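Local atomic coordinates of octenoyl-CoA reductase/carboxylase (Streptomyces sp., PDB entry 4A0S), a protein that probably carries out the NADPH-dependent reductive carboxylation of 2-octenoyl-CoA, supplying an unusual extender unit for cinnabaramide polyketide biosynthesis. Residues A[131-145]-A[179-193]. Numbering follows the deposited sequence.
Sequences WKPGDHVIVHPAHVD and VRASQLLPKPAHLTW. With CO8 (octanoyl-coenzyme A), chain E.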
ATOM      1  N   TRP A 131     -32.423   7.407   1.370  1.00 16.67           N
ATOM      2  CA  TRP A 131     -33.145   7.429   0.097  1.00 16.58           C
ATOM      3  C   TRP A 131     -34.627   7.540   0.316  1.00 17.24           C
ATOM      4  O   TRP A 131     -35.181   7.012   1.280  1.00 17.08           O
ATOM      5  CB  TRP A 131     -32.884   6.180  -0.739  1.00 16.03           C
ATOM      6  CG  TRP A 131     -31.477   6.051  -1.054  1.00 15.26           C
ATOM      7  CD1 TRP A 131     -30.612   5.139  -0.545  1.00 14.79           C
ATOM      8  CD2 TRP A 131     -30.722   6.899  -1.910  1.00 14.66           C
ATOM      9  NE1 TRP A 131     -29.358   5.348  -1.049  1.00 14.26           N
ATOM     10  CE2 TRP A 131     -29.396   6.422  -1.896  1.00 14.42           C
ATOM     11  CE3 TRP A 131     -31.038   8.004  -2.709  1.00 14.92           C
ATOM     12  CZ2 TRP A 131     -28.378   7.018  -2.644  1.00 14.44           C
ATOM     13  CZ3 TRP A 131     -30.023   8.605  -3.448  1.00 14.93           C
ATOM     14  CH2 TRP A 131     -28.718   8.114  -3.412  1.00 14.70           C
ATOM     15  N   LYS A 132     -35.280   8.231  -0.592  1.00 17.53           N
ATOM     16  CA  LYS A 132     -36.711   8.342  -0.490  1.00 17.99           C
ATOM     17  C   LYS A 132     -37.287   8.344  -1.900  1.00 17.70           C
ATOM     18  O   LYS A 132     -36.585   8.671  -2.853  1.00 16.76           O
ATOM     19  CB  LYS A 132     -37.072   9.603   0.294  1.00 19.19           C
ATOM     20  CG  LYS A 132     -36.568  10.865  -0.345  1.00 21.75           C
ATOM     21  CD  LYS A 132     -36.724  12.030   0.626  1.00 28.00           C
ATOM     22  CE  LYS A 132     -36.289  13.326  -0.026  1.00 31.02           C
ATOM     23  NZ  LYS A 132     -34.808  13.355  -0.228  1.00 32.70           N
ATOM     24  N   PRO A 133     -38.551   7.932  -2.043  1.00 19.81           N
ATOM     25  CA  PRO A 133     -39.176   7.973  -3.358  1.00 19.96           C
ATOM     26  C   PRO A 133     -39.035   9.361  -3.999  1.00 20.19           C
ATOM     27  O   PRO A 133     -39.214  10.375  -3.322  1.00 20.47           O
ATOM     28  CB  PRO A 133     -40.632   7.647  -3.040  1.00 20.35           C
ATOM     29  CG  PRO A 133     -40.532   6.750  -1.832  1.00 19.94           C
ATOM     30  CD  PRO A 133     -39.453   7.365  -1.023  1.00 20.12           C
ATOM     31  N   GLY A 134     -38.704   9.386  -5.290  1.00 19.81           N
ATOM     32  CA  GLY A 134     -38.441  10.626  -6.000  1.00 19.97           C
ATOM     33  C   GLY A 134     -36.961  10.928  -6.197  1.00 19.43           C
ATOM     34  O   GLY A 134     -36.590  11.730  -7.046  1.00 18.94           O
ATOM     35  N   ASP A 135     -36.112  10.293  -5.392  1.00 19.05           N
ATOM     36  CA  ASP A 135     -34.683  10.550  -5.474  1.00 18.53           C
ATOM     37  C   ASP A 135     -34.148  10.016  -6.775  1.00 18.25           C
ATOM     38  O   ASP A 135     -34.428   8.864  -7.152  1.00 17.50           O
ATOM     39  CB  ASP A 135     -33.932   9.864  -4.346  1.00 18.59           C
ATOM     40  CG  ASP A 135     -34.075  10.586  -3.034  1.00 19.21           C
ATOM     41  OD1 ASP A 135     -34.602  11.724  -3.006  1.00 21.09           O
ATOM     42  OD2 ASP A 135     -33.650  10.014  -2.024  1.00 19.52           O
ATOM     43  N   HIS A 136     -33.363  10.862  -7.432  1.00 17.70           N
ATOM     44  CA  HIS A 136     -32.719  10.506  -8.680  1.00 17.83           C
ATOM     45  C   HIS A 136     -31.441   9.773  -8.359  1.00 17.24           C
ATOM     46  O   HIS A 136     -30.577  10.283  -7.638  1.00 17.66           O
ATOM     47  CB  HIS A 136     -32.429  11.755  -9.497  1.00 17.78           C
ATOM     48  CG  HIS A 136     -33.648  12.338 -10.141  1.00 18.79           C
ATOM     49  ND1 HIS A 136     -33.576  13.241 -11.180  1.00 18.94           N
ATOM     50  CD2 HIS A 136     -34.968  12.110  -9.930  1.00 19.04           C
ATOM     51  CE1 HIS A 136     -34.799  13.573 -11.555  1.00 19.90           C
ATOM     52  NE2 HIS A 136     -35.662  12.893 -10.819  1.00 20.23           N
ATOM     53  N   VAL A 137     -31.341   8.564  -8.877  1.00 16.98           N
ATOM     54  CA  VAL A 137     -30.226   7.698  -8.560  1.00 16.66           C
ATOM     55  C   VAL A 137     -29.610   7.086  -9.795  1.00 16.56           C
ATOM     56  O   VAL A 137     -30.224   6.998 -10.856  1.00 16.70           O
ATOM     57  CB  VAL A 137     -30.654   6.539  -7.630  1.00 16.53           C
ATOM     58  CG1 VAL A 137     -31.140   7.083  -6.282  1.00 16.65           C
ATOM     59  CG2 VAL A 137     -31.723   5.685  -8.291  1.00 16.62           C
ATOM     60  N   ILE A 138     -28.370   6.672  -9.645  1.00 16.33           N
ATOM     61  CA  ILE A 138     -27.832   5.699 -10.539  1.00 16.22           C
ATOM     62  C   ILE A 138     -27.687   4.471  -9.685  1.00 16.03           C
ATOM     63  O   ILE A 138     -27.621   4.562  -8.457  1.00 15.96           O
ATOM     64  CB  ILE A 138     -26.519   6.134 -11.153  1.00 16.17           C
ATOM     65  CG1 ILE A 138     -25.570   6.622 -10.056  1.00 16.05           C
ATOM     66  CG2 ILE A 138     -26.793   7.195 -12.214  1.00 16.41           C
ATOM     67  CD1 ILE A 138     -24.119   6.745 -10.489  1.00 15.97           C
ATOM     68  N   VAL A 139     -27.707   3.325 -10.331  1.00 15.99           N
ATOM     69  CA  VAL A 139     -27.471   2.087  -9.653  1.00 15.85           C
ATOM     70  C   VAL A 139     -26.207   1.558 -10.279  1.00 15.75           C
ATOM     71  O   VAL A 139     -26.078   1.546 -11.515  1.00 15.84           O
ATOM     72  CB  VAL A 139     -28.610   1.094  -9.865  1.00 15.96           C
ATOM     73  CG1 VAL A 139     -28.219  -0.277  -9.320  1.00 15.86           C
ATOM     74  CG2 VAL A 139     -29.903   1.622  -9.243  1.00 16.10           C
ATOM     75  N   HIS A 140     -25.269   1.155  -9.428  1.00 15.60           N
ATOM     76  CA  HIS A 140     -24.100   0.414  -9.876  1.00 15.53           C
ATOM     77  C   HIS A 140     -24.274  -1.057  -9.498  1.00 15.52           C
ATOM     78  O   HIS A 140     -25.126  -1.389  -8.688  1.00 15.54           O
ATOM     79  CB  HIS A 140     -22.805   1.018  -9.324  1.00 15.42           C
ATOM     80  CG  HIS A 140     -22.652   0.881  -7.845  1.00 15.33           C
ATOM     81  ND1 HIS A 140     -22.261  -0.295  -7.246  1.00 15.28           N
ATOM     82  CD2 HIS A 140     -22.812   1.779  -6.846  1.00 15.33           C
ATOM     83  CE1 HIS A 140     -22.195  -0.121  -5.938  1.00 15.24           C
ATOM     84  NE2 HIS A 140     -22.537   1.127  -5.668  1.00 15.27           N
ATOM     85  N   PRO A 141     -23.480  -1.942 -10.118  1.00 15.53           N
ATOM     86  CA  PRO A 141     -23.798  -3.371 -10.094  1.00 15.61           C
ATOM     87  C   PRO A 141     -23.365  -4.169  -8.863  1.00 15.55           C
ATOM     88  O   PRO A 141     -23.708  -5.341  -8.772  1.00 15.66           O
ATOM     89  CB  PRO A 141     -23.057  -3.911 -11.326  1.00 15.70           C
ATOM     90  CG  PRO A 141     -21.896  -2.971 -11.483  1.00 15.61           C
ATOM     91  CD  PRO A 141     -22.505  -1.621 -11.165  1.00 15.55           C
ATOM     92  N   ALA A 142     -22.598  -3.560  -7.961  1.00 15.43           N
ATOM     93  CA  ALA A 142     -22.064  -4.286  -6.808  1.00 15.40           C
ATOM     94  C   ALA A 142     -23.152  -4.615  -5.799  1.00 15.45           C
ATOM     95  O   ALA A 142     -23.485  -3.811  -4.930  1.00 15.41           O
ATOM     96  CB  ALA A 142     -20.900  -3.528  -6.166  1.00 15.30           C
ATOM     97  N   HIS A 143     -23.691  -5.819  -5.932  1.00 15.59           N
ATOM     98  CA  HIS A 143     -24.776  -6.310  -5.088  1.00 15.69           C
ATOM     99  C   HIS A 143     -24.092  -7.147  -4.030  1.00 15.73           C
ATOM    100  O   HIS A 143     -23.687  -8.280  -4.280  1.00 15.85           O
ATOM    101  CB  HIS A 143     -25.715  -7.133  -5.962  1.00 15.85           C
ATOM    102  CG  HIS A 143     -26.917  -7.676  -5.255  1.00 16.00           C
ATOM    103  ND1 HIS A 143     -26.892  -8.870  -4.567  1.00 16.15           N
ATOM    104  CD2 HIS A 143     -28.198  -7.246  -5.216  1.00 16.08           C
ATOM    105  CE1 HIS A 143     -28.100  -9.130  -4.100  1.00 16.30           C
ATOM    106  NE2 HIS A 143     -28.912  -8.163  -4.483  1.00 16.25           N
ATOM    107  N   VAL A 144     -23.890  -6.563  -2.862  1.00 15.67           N
ATOM    108  CA  VAL A 144     -22.972  -7.173  -1.912  1.00 15.71           C
ATOM    109  C   VAL A 144     -23.660  -7.395  -0.574  1.00 15.83           C
ATOM    110  O   VAL A 144     -24.684  -6.768  -0.284  1.00 15.84           O
ATOM    111  CB  VAL A 144     -21.676  -6.342  -1.740  1.00 15.57           C
ATOM    112  CG1 VAL A 144     -21.060  -6.019  -3.118  1.00 15.48           C
ATOM    113  CG2 VAL A 144     -21.946  -5.060  -0.977  1.00 15.50           C
ATOM    114  N   ASP A 145     -23.069  -8.268   0.233  1.00 15.95           N
ATOM    115  CA  ASP A 145     -23.616  -8.628   1.529  1.00 16.11           C
ATOM    116  C   ASP A 145     -22.843  -7.859   2.581  1.00 16.06           C
ATOM    117  O   ASP A 145     -21.704  -8.153   2.868  1.00 16.08           O
ATOM    118  CB  ASP A 145     -23.500 -10.138   1.751  1.00 16.35           C
ATOM    119  CG  ASP A 145     -24.222 -10.604   2.992  1.00 17.81           C
ATOM    120  OD1 ASP A 145     -24.382  -9.819   3.949  1.00 18.24           O
ATOM    121  OD2 ASP A 145     -24.647 -11.776   3.009  1.00 18.96           O
ATOM    122  N   VAL A 179     -32.774  -3.138  -6.134  1.00 16.38           N
ATOM    123  CA  VAL A 179     -31.369  -2.995  -5.826  1.00 16.16           C
ATOM    124  C   VAL A 179     -31.184  -2.935  -4.337  1.00 16.13           C
ATOM    125  O   VAL A 179     -32.074  -2.513  -3.619  1.00 16.26           O
ATOM    126  CB  VAL A 179     -30.779  -1.718  -6.466  1.00 16.06           C
ATOM    127  CG1 VAL A 179     -31.152  -1.643  -7.938  1.00 16.16           C
ATOM    128  CG2 VAL A 179     -31.267  -0.437  -5.757  1.00 16.12           C
ATOM    129  N   ARG A 180     -30.014  -3.347  -3.872  1.00 15.99           N
ATOM    130  CA  ARG A 180     -29.658  -3.079  -2.496  1.00 15.96           C
ATOM    131  C   ARG A 180     -29.324  -1.595  -2.381  1.00 15.89           C
ATOM    132  O   ARG A 180     -28.802  -0.998  -3.310  1.00 15.80           O
ATOM    133  CB  ARG A 180     -28.484  -3.943  -2.052  1.00 15.88           C
ATOM    134  CG  ARG A 180     -28.811  -5.418  -2.103  1.00 16.43           C
ATOM    135  CD  ARG A 180     -27.896  -6.221  -1.192  1.00 17.11           C
ATOM    136  NE  ARG A 180     -28.559  -7.479  -0.836  1.00 20.30           N
ATOM    137  CZ  ARG A 180     -27.924  -8.591  -0.480  1.00 20.23           C
ATOM    138  NH1 ARG A 180     -26.603  -8.608  -0.421  1.00 20.48           N
ATOM    139  NH2 ARG A 180     -28.597  -9.686  -0.169  1.00 21.92           N
ATOM    140  N   ALA A 181     -29.643  -1.017  -1.232  1.00 15.98           N
ATOM    141  CA  ALA A 181     -29.429   0.397  -1.020  1.00 15.98           C
ATOM    142  C   ALA A 181     -27.956   0.765  -1.253  1.00 15.80           C
ATOM    143  O   ALA A 181     -27.646   1.890  -1.631  1.00 15.78           O
ATOM    144  CB  ALA A 181     -29.874   0.780   0.360  1.00 16.13           C
ATOM    145  N   SER A 182     -27.062  -0.194  -1.050  1.00 15.69           N
ATOM    146  CA  SER A 182     -25.636   0.061  -1.231  1.00 15.55           C
ATOM    147  C   SER A 182     -25.209  -0.035  -2.692  1.00 15.46           C
ATOM    148  O   SER A 182     -24.005  -0.021  -2.993  1.00 15.36           O
ATOM    149  CB  SER A 182     -24.811  -0.902  -0.386  1.00 15.52           C
ATOM    150  OG  SER A 182     -25.120  -2.230  -0.745  1.00 15.55           O
ATOM    151  N   GLN A 183     -26.195  -0.125  -3.589  1.00 15.52           N
ATOM    152  CA  GLN A 183     -25.948   0.001  -5.024  1.00 15.49           C
ATOM    153  C   GLN A 183     -26.269   1.400  -5.520  1.00 15.56           C
ATOM    154  O   GLN A 183     -25.998   1.729  -6.673  1.00 15.56           O
ATOM    155  CB  GLN A 183     -26.808  -0.986  -5.811  1.00 15.58           C
ATOM    156  CG  GLN A 183     -26.493  -2.438  -5.560  1.00 15.57           C
ATOM    157  CD  GLN A 183     -27.419  -3.319  -6.360  1.00 15.71           C
ATOM    158  OE1 GLN A 183     -28.298  -3.973  -5.813  1.00 15.82           O
ATOM    159  NE2 GLN A 183     -27.262  -3.287  -7.681  1.00 15.74           N
ATOM    160  N   LEU A 184     -26.856   2.209  -4.639  1.00 15.64           N
ATOM    161  CA  LEU A 184     -27.390   3.515  -5.016  1.00 15.78           C
ATOM    162  C   LEU A 184     -26.434   4.663  -4.808  1.00 15.77           C
ATOM    163  O   LEU A 184     -25.804   4.779  -3.743  1.00 15.73           O
ATOM    164  CB  LEU A 184     -28.660   3.810  -4.220  1.00 15.95           C
ATOM    165  CG  LEU A 184     -29.859   2.949  -4.593  1.00 16.04           C
ATOM    166  CD1 LEU A 184     -31.002   3.272  -3.691  1.00 16.24           C
ATOM    167  CD2 LEU A 184     -30.267   3.210  -6.040  1.00 16.12           C
ATOM    168  N   LEU A 185     -26.381   5.536  -5.812  1.00 15.85           N
ATOM    169  CA  LEU A 185     -25.691   6.805  -5.703  1.00 15.92           C
ATOM    170  C   LEU A 185     -26.583   7.879  -6.304  1.00 16.16           C
ATOM    171  O   LEU A 185     -27.394   7.580  -7.179  1.00 16.23           O
ATOM    172  CB  LEU A 185     -24.359   6.756  -6.438  1.00 15.81           C
ATOM    173  CG  LEU A 185     -23.317   5.813  -5.840  1.00 15.61           C
ATOM    174  CD1 LEU A 185     -22.122   5.668  -6.791  1.00 15.54           C
ATOM    175  CD2 LEU A 185     -22.922   6.286  -4.421  1.00 15.64           C
ATOM    176  N   PRO A 186     -26.435   9.124  -5.837  1.00 16.33           N
ATOM    177  CA  PRO A 186     -27.201  10.181  -6.484  1.00 16.61           C
ATOM    178  C   PRO A 186     -26.784  10.315  -7.935  1.00 16.62           C
ATOM    179  O   PRO A 186     -25.586  10.334  -8.262  1.00 16.51           O
ATOM    180  CB  PRO A 186     -26.829  11.441  -5.695  1.00 16.80           C
ATOM    181  CG  PRO A 186     -25.590  11.120  -4.972  1.00 16.93           C
ATOM    182  CD  PRO A 186     -25.602   9.633  -4.721  1.00 16.33           C
ATOM    183  N   LYS A 187     -27.775  10.348  -8.801  1.00 16.78           N
ATOM    184  CA  LYS A 187     -27.532  10.569 -10.211  1.00 16.87           C
ATOM    185  C   LYS A 187     -26.881  11.932 -10.397  1.00 17.07           C
ATOM    186  O   LYS A 187     -27.336  12.916  -9.818  1.00 17.30           O
ATOM    187  CB  LYS A 187     -28.854  10.527 -10.962  1.00 17.08           C
ATOM    188  CG  LYS A 187     -28.753  10.926 -12.417  1.00 17.26           C
ATOM    189  CD  LYS A 187     -30.138  11.123 -12.971  1.00 17.64           C
ATOM    190  CE  LYS A 187     -30.110  12.015 -14.213  1.00 18.78           C
ATOM    191  NZ  LYS A 187     -29.781  13.442 -13.877  1.00 18.68           N
ATOM    192  N   PRO A 188     -25.802  11.990 -11.201  1.00 17.02           N
ATOM    193  CA  PRO A 188     -25.203  13.265 -11.563  1.00 17.31           C
ATOM    194  C   PRO A 188     -26.286  14.151 -12.173  1.00 17.86           C
ATOM    195  O   PRO A 188     -26.886  13.790 -13.186  1.00 18.10           O
ATOM    196  CB  PRO A 188     -24.181  12.870 -12.618  1.00 17.18           C
ATOM    197  CG  PRO A 188     -23.776  11.512 -12.222  1.00 16.83           C
ATOM    198  CD  PRO A 188     -25.047  10.857 -11.760  1.00 16.77           C
ATOM    199  N   ALA A 189     -26.569  15.273 -11.524  1.00 18.58           N
ATOM    200  CA  ALA A 189     -27.746  16.084 -11.863  1.00 18.91           C
ATOM    201  C   ALA A 189     -27.749  16.669 -13.298  1.00 19.44           C
ATOM    202  O   ALA A 189     -28.807  16.885 -13.891  1.00 20.29           O
ATOM    203  CB  ALA A 189     -27.938  17.179 -10.825  1.00 19.58           C
ATOM    204  N   HIS A 190     -26.569  16.913 -13.849  1.00 19.29           N
ATOM    205  CA  HIS A 190     -26.458  17.584 -15.125  1.00 19.73           C
ATOM    206  C   HIS A 190     -26.597  16.614 -16.286  1.00 19.33           C
ATOM    207  O   HIS A 190     -26.488  17.010 -17.433  1.00 19.77           O
ATOM    208  CB  HIS A 190     -25.098  18.246 -15.209  1.00 19.73           C
ATOM    209  CG  HIS A 190     -23.970  17.264 -15.167  1.00 19.68           C
ATOM    210  ND1 HIS A 190     -23.537  16.682 -13.993  1.00 18.86           N
ATOM    211  CD2 HIS A 190     -23.218  16.728 -16.155  1.00 18.99           C
ATOM    212  CE1 HIS A 190     -22.547  15.852 -14.258  1.00 18.18           C
ATOM    213  NE2 HIS A 190     -22.327  15.865 -15.561  1.00 18.37           N
ATOM    214  N   LEU A 191     -26.809  15.339 -15.977  1.00 18.87           N
ATOM    215  CA  LEU A 191     -26.852  14.315 -16.997  1.00 18.59           C
ATOM    216  C   LEU A 191     -28.275  13.912 -17.302  1.00 18.59           C
ATOM    217  O   LEU A 191     -29.120  13.932 -16.426  1.00 18.87           O
ATOM    218  CB  LEU A 191     -26.111  13.083 -16.524  1.00 17.89           C
ATOM    219  CG  LEU A 191     -24.593  13.208 -16.379  1.00 17.74           C
ATOM    220  CD1 LEU A 191     -24.052  11.868 -15.968  1.00 17.36           C
ATOM    221  CD2 LEU A 191     -23.917  13.718 -17.653  1.00 18.17           C
ATOM    222  N   THR A 192     -28.515  13.495 -18.532  1.00 18.59           N
ATOM    223  CA  THR A 192     -29.783  12.913 -18.884  1.00 18.69           C
ATOM    224  C   THR A 192     -29.807  11.509 -18.292  1.00 18.30           C
ATOM    225  O   THR A 192     -28.770  10.982 -17.866  1.00 18.15           O
ATOM    226  CB  THR A 192     -29.952  12.811 -20.405  1.00 18.98           C
ATOM    227  OG1 THR A 192     -28.999  11.878 -20.917  1.00 18.75           O
ATOM    228  CG2 THR A 192     -29.756  14.160 -21.077  1.00 19.40           C
ATOM    229  N   TRP A 193     -30.977  10.889 -18.281  1.00 18.35           N
ATOM    230  CA  TRP A 193     -31.109   9.542 -17.746  1.00 18.04           C
ATOM    231  C   TRP A 193     -30.168   8.572 -18.424  1.00 17.86           C
ATOM    232  O   TRP A 193     -29.411   7.844 -17.758  1.00 17.54           O
ATOM    233  CB  TRP A 193     -32.535   9.047 -17.888  1.00 18.21           C
ATOM    234  CG  TRP A 193     -33.489   9.830 -17.121  1.00 18.38           C
ATOM    235  CD1 TRP A 193     -34.464  10.640 -17.621  1.00 18.79           C
ATOM    236  CD2 TRP A 193     -33.578   9.926 -15.691  1.00 18.21           C
ATOM    237  NE1 TRP A 193     -35.164  11.216 -16.603  1.00 18.88           N
ATOM    238  CE2 TRP A 193     -34.643  10.799 -15.404  1.00 18.53           C
ATOM    239  CE3 TRP A 193     -32.867   9.347 -14.623  1.00 18.28           C
ATOM    240  CZ2 TRP A 193     -35.028  11.105 -14.091  1.00 18.51           C
ATOM    241  CZ3 TRP A 193     -33.245   9.650 -13.324  1.00 17.81           C
ATOM    242  CH2 TRP A 193     -34.304  10.533 -13.067  1.00 18.24           C
TER
HETATM  243  N1A CO8 E1446     -25.578 -25.018 -17.837  1.00 37.18           N
HETATM  244  C2A CO8 E1446     -25.897 -25.074 -16.543  1.00 37.68           C
HETATM  245  N3A CO8 E1446     -24.960 -25.039 -15.601  1.00 37.23           N
HETATM  246  C4A CO8 E1446     -23.659 -24.943 -15.956  1.00 37.02           C
HETATM  247  C5A CO8 E1446     -23.284 -24.880 -17.292  1.00 36.86           C
HETATM  248  C6A CO8 E1446     -24.292 -24.922 -18.253  1.00 37.56           C
HETATM  249  N6A CO8 E1446     -23.983 -24.855 -19.552  1.00 36.85           N
HETATM  250  N7A CO8 E1446     -21.955 -24.785 -17.344  1.00 36.58           N
HETATM  251  C8A CO8 E1446     -21.505 -24.793 -16.088  1.00 36.56           C
HETATM  252  N9A CO8 E1446     -22.544 -24.891 -15.242  1.00 36.67           N
HETATM  253  C1B CO8 E1446     -22.530 -24.938 -13.755  1.00 35.04           C
HETATM  254  C2B CO8 E1446     -22.084 -26.314 -13.248  1.00 35.72           C
HETATM  255  O2B CO8 E1446     -22.858 -26.684 -12.085  1.00 34.78           O
HETATM  256  C3B CO8 E1446     -20.631 -26.035 -12.875  1.00 36.12           C
HETATM  257  O3B CO8 E1446     -20.186 -26.937 -11.873  1.00 37.88           O
HETATM  258  P3B CO8 E1446     -19.248 -28.152 -12.387  1.00 40.91           P
HETATM  259  O7A CO8 E1446     -19.926 -29.519 -11.818  1.00 41.58           O
HETATM  260  O8A CO8 E1446     -19.419 -28.338 -14.014  1.00 40.06           O
HETATM  261  O9A CO8 E1446     -17.832 -27.957 -12.015  1.00 40.39           O
HETATM  262  C4B CO8 E1446     -20.675 -24.606 -12.344  1.00 34.18           C
HETATM  263  O4B CO8 E1446     -21.607 -23.942 -13.209  1.00 34.78           O
HETATM  264  C5B CO8 E1446     -19.357 -23.860 -12.588  1.00 32.21           C
HETATM  265  O5B CO8 E1446     -19.507 -22.483 -12.187  1.00 29.83           O
HETATM  266  P1A CO8 E1446     -19.561 -22.102 -10.592  1.00 27.22           P
HETATM  267  O1A CO8 E1446     -19.728 -20.454 -10.529  1.00 29.32           O
HETATM  268  O2A CO8 E1446     -20.687 -22.740  -9.838  1.00 27.39           O
HETATM  269  O3A CO8 E1446     -18.141 -22.634  -9.955  1.00 26.23           O
HETATM  270  P2A CO8 E1446     -16.712 -21.841  -9.805  1.00 24.16           P
HETATM  271  O4A CO8 E1446     -15.563 -22.914 -10.081  1.00 25.52           O
HETATM  272  O5A CO8 E1446     -16.529 -21.144  -8.489  1.00 24.15           O
HETATM  273  O6A CO8 E1446     -16.622 -20.797 -11.058  1.00 24.75           O
HETATM  274  CBP CO8 E1446     -16.220 -18.647 -12.184  1.00 20.75           C
HETATM  275  CCP CO8 E1446     -16.076 -19.474 -10.884  1.00 22.49           C
HETATM  276  CDP CO8 E1446     -15.228 -19.254 -13.191  1.00 17.06           C
HETATM  277  CEP CO8 E1446     -15.783 -17.216 -11.867  1.00 19.72           C
HETATM  278  CAP CO8 E1446     -17.700 -18.707 -12.692  1.00 20.73           C
HETATM  279  OAP CO8 E1446     -18.682 -18.379 -11.656  1.00 23.80           O
HETATM  280  C9P CO8 E1446     -17.968 -17.879 -13.978  1.00 21.53           C
HETATM  281  O9P CO8 E1446     -17.563 -18.306 -15.066  1.00 20.79           O
HETATM  282  N8P CO8 E1446     -18.675 -16.734 -13.833  1.00 22.54           N
HETATM  283  C7P CO8 E1446     -19.081 -15.890 -14.996  1.00 24.24           C
HETATM  284  C6P CO8 E1446     -18.217 -14.617 -15.225  1.00 28.55           C
HETATM  285  C5P CO8 E1446     -17.968 -14.452 -16.743  1.00 29.28           C
HETATM  286  O5P CO8 E1446     -17.347 -15.316 -17.358  1.00 32.30           O
HETATM  287  N4P CO8 E1446     -18.542 -13.465 -17.427  1.00 30.23           N
HETATM  288  C3P CO8 E1446     -19.179 -12.237 -16.962  1.00 27.46           C
HETATM  289  C2P CO8 E1446     -18.174 -11.181 -17.444  1.00 25.73           C
HETATM  290  S1P CO8 E1446     -17.529 -10.170 -16.058  1.00 19.43           S
HETATM  291  C1' CO8 E1446     -18.477  -8.750 -16.335  1.00 20.58           C
HETATM  292  O1' CO8 E1446     -18.902  -8.426 -17.460  1.00 23.01           O
HETATM  293  C2' CO8 E1446     -18.740  -8.032 -15.188  1.00 17.30           C
HETATM  294  C3' CO8 E1446     -19.461  -6.860 -15.182  1.00 14.75           C
HETATM  295  C4' CO8 E1446     -19.644  -6.180 -13.972  1.00 12.30           C
HETATM  296  C5' CO8 E1446     -19.368  -6.979 -12.708  1.00  8.34           C
HETATM  297  C6' CO8 E1446     -19.806  -6.056 -11.550  1.00  3.78           C
HETATM  298  C7' CO8 E1446     -19.344  -6.641 -10.245  1.00  2.00           C
HETATM  299  C8' CO8 E1446     -19.916  -5.775  -9.118  1.00  2.00           C
HETATM  300  O   HOH W   1     -27.161   3.973  -0.424  1.00  2.00           O
HETATM  301  O   HOH W   2     -31.128  14.298 -11.648  1.00  2.00           O
HETATM  302  O   HOH W   3     -22.223  -2.177  -3.404  1.00  2.00           O
HETATM  303  O   HOH W   4     -25.068  -4.076  -2.761  1.00  2.00           O
HETATM  304  O   HOH W   5     -26.289 -12.202   0.574  1.00  5.13           O
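I138 and L185 form the hydrogen-bonded pair of two short antiparallel strands, 136-139 and 184-186, I138 N giving to L185 O at 2.8 Å and L185 N to I138 O at 3.1 Å. K187 N to H136 O and H140 N to Q183 O continue the pairing at its two ends. P186, with no N-H to offer, suits the non-hydrogen-bonded place opposite V137.

Q183 adds a side-chain grip. With CD anti to CA (chi2 179°), its chain reaches out to H140. NE2 donates to H140 O at 3.0 Å, almost straight and in the plane of the amide. Q183 OE1 accepts from the backbone N of R180 at 2.7 Å. A leucine here would probably leave both backbone groups without these mates and the turn at 181-183 less firmly tied to H140.

The guanidinium of R180 lies over H143, planes 20° apart; arginine suits the place because its flat end can stack on the ring while NH1, at its edge, makes a weak bond to V144 O. W193 sets its edge, CH2 foremost, over the centre of the H136 ring. A histidine fits there, giving its face to the indole and ND1, at its edge, to a water shared with K187 NZ. L184 CD1 sits over the five-membered ring of W131, 3.7 Å from its centroid, while CD2 packs against V137 and V139; the fork of the leucine lets one methyl cover the indole and the other meet the valines.

P141 and A142 border the acyl end of octanoyl-CoA, and D145 forms salt bridges to R129 and R130 of the second subunit. Within the GroES-like domain, strand 117-124 pairs with the other edge of 136-139. Helix 365-376 covers I138 and L185, its H365 bonding H140 NE2.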